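PDB 4PMQ: Tat-secreted protein Rv2525c from Mycobacterium tuberculosis, which may act as a peptidoglycan hydrolase with glycosidase activity and shows esterase activity toward p-nitrophenyl esters in vitro. Local coordinates for residues S3-I15 with V187-P200. Numbering follows the deposited sequence.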
# COMPACT_ATOMS: atom_id res chain seq x y z
N SER A 3 13.07 10.48 8.56
CA SER A 3 12.28 9.28 8.85
C SER A 3 12.15 8.95 10.35
O SER A 3 13.08 9.19 11.14
CB SER A 3 12.89 8.07 8.14
OG SER A 3 12.08 6.93 8.39
N LEU A 4 11.01 8.32 10.72
CA LEU A 4 10.61 7.83 12.04
C LEU A 4 10.83 6.30 12.15
O LEU A 4 10.42 5.66 13.12
CB LEU A 4 9.12 8.14 12.24
CG LEU A 4 8.67 9.57 12.55
CD1 LEU A 4 8.82 10.48 11.36
CD2 LEU A 4 7.21 9.59 12.91
N GLY A 5 11.45 5.74 11.14
CA GLY A 5 11.68 4.31 11.03
C GLY A 5 11.35 3.85 9.62
O GLY A 5 10.73 4.60 8.85
N THR A 6 11.75 2.62 9.31
CA THR A 6 11.61 1.98 8.01
C THR A 6 10.56 0.89 8.04
O THR A 6 10.58 0.11 9.00
CB THR A 6 13.00 1.37 7.70
OG1 THR A 6 13.98 2.41 7.55
CG2 THR A 6 13.01 0.43 6.52
N LEU A 7 9.78 0.78 6.98
CA LEU A 7 8.84 -0.29 6.71
C LEU A 7 9.24 -0.95 5.42
O LEU A 7 9.55 -0.25 4.45
CB LEU A 7 7.39 0.19 6.59
CG LEU A 7 6.82 0.92 7.81
CD1 LEU A 7 5.43 1.44 7.50
CD2 LEU A 7 6.76 0.02 9.06
N LEU A 8 9.21 -2.29 5.38
CA LEU A 8 9.55 -2.97 4.13
C LEU A 8 8.30 -3.40 3.41
O LEU A 8 7.34 -3.79 4.07
CB LEU A 8 10.41 -4.22 4.44
CG LEU A 8 11.72 -3.97 5.20
CD1 LEU A 8 12.46 -5.29 5.41
CD2 LEU A 8 12.61 -2.91 4.50
N ASP A 9 8.34 -3.42 2.08
CA ASP A 9 7.23 -3.99 1.31
C ASP A 9 7.82 -5.03 0.34
O ASP A 9 8.95 -4.89 -0.11
CB ASP A 9 6.36 -2.94 0.62
CG ASP A 9 7.01 -2.30 -0.59
OD1 ASP A 9 7.04 -2.96 -1.66
OD2 ASP A 9 7.48 -1.16 -0.47
N TYR A 10 7.06 -6.09 0.07
CA TYR A 10 7.56 -7.21 -0.75
C TYR A 10 6.42 -8.06 -1.21
O TYR A 10 5.46 -8.25 -0.45
CB TYR A 10 8.55 -8.07 0.05
CG TYR A 10 8.19 -8.24 1.51
CD1 TYR A 10 8.54 -7.28 2.45
CD2 TYR A 10 7.51 -9.38 1.96
CE1 TYR A 10 8.22 -7.43 3.80
CE2 TYR A 10 7.21 -9.56 3.32
CZ TYR A 10 7.55 -8.56 4.23
OH TYR A 10 7.27 -8.66 5.56
N ALA A 11 6.53 -8.60 -2.43
CA ALA A 11 5.50 -9.46 -3.00
C ALA A 11 5.96 -10.90 -3.21
O ALA A 11 5.09 -11.78 -3.33
CB ALA A 11 5.06 -8.89 -4.35
N ALA A 12 7.29 -11.15 -3.32
CA ALA A 12 7.79 -12.46 -3.74
C ALA A 12 7.71 -13.57 -2.70
O ALA A 12 7.84 -14.73 -3.05
CB ALA A 12 9.23 -12.36 -4.24
N GLY A 13 7.49 -13.23 -1.43
CA GLY A 13 7.45 -14.25 -0.40
C GLY A 13 7.12 -13.69 0.96
O GLY A 13 6.88 -12.49 1.12
N VAL A 14 7.04 -14.59 1.94
CA VAL A 14 6.73 -14.23 3.32
C VAL A 14 8.03 -14.25 4.10
O VAL A 14 8.75 -15.24 4.04
CB VAL A 14 5.67 -15.18 3.94
CG1 VAL A 14 5.43 -14.86 5.41
CG2 VAL A 14 4.36 -15.11 3.15
N ILE A 15 8.33 -13.19 4.84
CA ILE A 15 9.58 -13.17 5.59
C ILE A 15 9.35 -13.38 7.07
O ILE A 15 8.51 -12.67 7.64
CB ILE A 15 10.34 -11.84 5.34
CG1 ILE A 15 10.65 -11.63 3.85
CG2 ILE A 15 11.64 -11.73 6.21
CD1 ILE A 15 11.00 -10.15 3.53
N VAL A 187 15.89 -9.68 1.96
CA VAL A 187 15.75 -10.05 3.37
C VAL A 187 15.12 -11.44 3.41
O VAL A 187 14.06 -11.63 2.82
CB VAL A 187 14.96 -9.01 4.22
CG1 VAL A 187 14.80 -9.49 5.67
CG2 VAL A 187 15.63 -7.64 4.17
N GLY A 188 15.78 -12.39 4.07
CA GLY A 188 15.30 -13.77 4.14
C GLY A 188 15.04 -14.39 2.76
O GLY A 188 14.02 -15.08 2.58
N GLY A 189 15.93 -14.09 1.80
CA GLY A 189 15.83 -14.55 0.41
C GLY A 189 14.80 -13.83 -0.45
O GLY A 189 14.58 -14.20 -1.61
N VAL A 190 14.15 -12.77 0.08
CA VAL A 190 13.10 -12.05 -0.64
C VAL A 190 13.51 -10.61 -0.94
O VAL A 190 13.96 -9.90 -0.03
CB VAL A 190 11.79 -12.09 0.22
CG1 VAL A 190 10.65 -11.32 -0.46
CG2 VAL A 190 11.37 -13.54 0.54
N GLY A 191 13.34 -10.19 -2.20
CA GLY A 191 13.58 -8.79 -2.58
C GLY A 191 12.60 -7.88 -1.85
O GLY A 191 11.41 -8.20 -1.71
N VAL A 192 13.11 -6.76 -1.30
CA VAL A 192 12.23 -5.83 -0.57
C VAL A 192 12.45 -4.41 -1.06
O VAL A 192 13.53 -4.08 -1.57
CB VAL A 192 12.40 -5.89 0.98
CG1 VAL A 192 12.11 -7.28 1.53
CG2 VAL A 192 13.78 -5.38 1.43
N ASP A 193 11.41 -3.60 -0.90
CA ASP A 193 11.44 -2.15 -1.08
C ASP A 193 11.49 -1.51 0.28
O ASP A 193 10.93 -2.06 1.25
CB ASP A 193 10.21 -1.65 -1.86
CG ASP A 193 9.95 -2.40 -3.17
OD1 ASP A 193 10.95 -2.69 -3.89
OD2 ASP A 193 8.77 -2.63 -3.50
N VAL A 194 12.11 -0.35 0.36
CA VAL A 194 12.28 0.35 1.63
C VAL A 194 11.41 1.58 1.66
O VAL A 194 11.42 2.38 0.71
CB VAL A 194 13.76 0.70 1.88
CG1 VAL A 194 13.93 1.44 3.19
CG2 VAL A 194 14.64 -0.56 1.87
N ASN A 195 10.68 1.76 2.78
CA ASN A 195 9.79 2.90 2.94
C ASN A 195 10.13 3.63 4.22
O ASN A 195 10.31 2.98 5.26
CB ASN A 195 8.32 2.45 2.97
CG ASN A 195 7.98 1.64 1.75
OD1 ASN A 195 7.72 2.21 0.69
ND2 ASN A 195 8.11 0.32 1.83
N GLN A 196 10.14 4.97 4.17
CA GLN A 196 10.36 5.81 5.36
C GLN A 196 9.02 6.26 5.93
O GLN A 196 8.13 6.67 5.19
CB GLN A 196 11.19 7.04 4.98
CG GLN A 196 12.63 6.67 4.63
CD GLN A 196 13.56 7.85 4.46
OE1 GLN A 196 13.15 8.97 4.12
NE2 GLN A 196 14.84 7.60 4.67
N ILE A 197 8.89 6.19 7.25
CA ILE A 197 7.73 6.69 7.97
C ILE A 197 7.95 8.20 8.20
O ILE A 197 9.00 8.62 8.72
CB ILE A 197 7.56 5.93 9.31
CG1 ILE A 197 7.32 4.42 9.08
CG2 ILE A 197 6.44 6.58 10.16
CD1 ILE A 197 7.52 3.60 10.42
N LEU A 198 6.95 9.01 7.84
CA LEU A 198 7.06 10.47 7.93
C LEU A 198 6.18 11.11 8.98
O LEU A 198 6.44 12.25 9.39
CB LEU A 198 6.67 11.07 6.59
CG LEU A 198 7.53 10.59 5.40
CD1 LEU A 198 6.85 10.92 4.10
CD2 LEU A 198 8.96 11.15 5.48
N LYS A 199 5.09 10.43 9.33
CA LYS A 199 4.13 10.95 10.31
C LYS A 199 3.86 9.87 11.37
O LYS A 199 3.86 8.67 11.04
CB LYS A 199 2.84 11.41 9.62
CG LYS A 199 3.07 12.55 8.62
CD LYS A 199 1.79 13.07 7.98
CE LYS A 199 2.06 14.11 6.89
NZ LYS A 199 2.78 15.31 7.37
N PRO A 200 3.61 10.28 12.63
CA PRO A 200 3.44 9.27 13.70
C PRO A 200 2.22 8.37 13.54
O PRO A 200 2.28 7.21 13.95
CB PRO A 200 3.38 10.08 14.99
CG PRO A 200 3.10 11.52 14.57
CD PRO A 200 3.67 11.66 13.16
O HOH W 1 9.44 -9.16 -3.41
O HOH W 2 11.63 -15.83 3.79
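In this TIM-barrel-like glycoside hydrolase domain, strand 190-197 runs antiparallel between strands 6-9 and 177-181 and so closes the otherwise parallel barrel, Thr6, Leu7, Leu8 and Asp9 pairing with Gln196, Asn195, Val194 and Asp193. The axes of strands 6-9 and 190-197 run 148° apart, 4.6 Å at closest approach, and Leu7-Asn195 and Asp9-Asp193 are the hydrogen-bonded pairs. Ile197 N donates to Gly5 O, and Ile197 O accepts from Leu4 N.

A polar cluster lies on the face that carries Asp9, Asp193 and Asn195. With its chi1 of 74°, Asp9 CG sits between its own backbone N and carbonyl carbon, bringing the carboxylate across to the opposite strand. Asn195 ND2 bridges two acceptors: it reaches the anti lone pair of Asp9 OD2 at 2.8 Å, almost in its amide plane, and Leu7 O at 3.0 Å from well above the carbonyl plane. Leu7 O also accepts from Asn195 N, so two donors grip it. Asp9 OD1 and Asp193 OD2 are 2.5 Å apart, their carboxylate planes turned by 58°. Glycerol beside Asp9 and tartrate near Asp193 are consistent with a pocket here.

Towards the type I' turn 187-190, Ile15 CD1 lies 3.6 Å above the centre of the Tyr10 ring and meets Val192 CG1 at 3.7 Å. At the other end, the Leu7 and Ile197 side chains cross at about a right angle, CG to CG1 3.8 Å.

Gln179 NE2 of strand 177-181 hydrogen-bonds to Asp9 OD2, Trp160 NE1 to Asn195 OD1 and Asp183 N to Asp193 OD1. Strand 27-31 pairs in parallel with strand 6-9, while Ile20 of helix 17-22 packs on Tyr10 and Ile15.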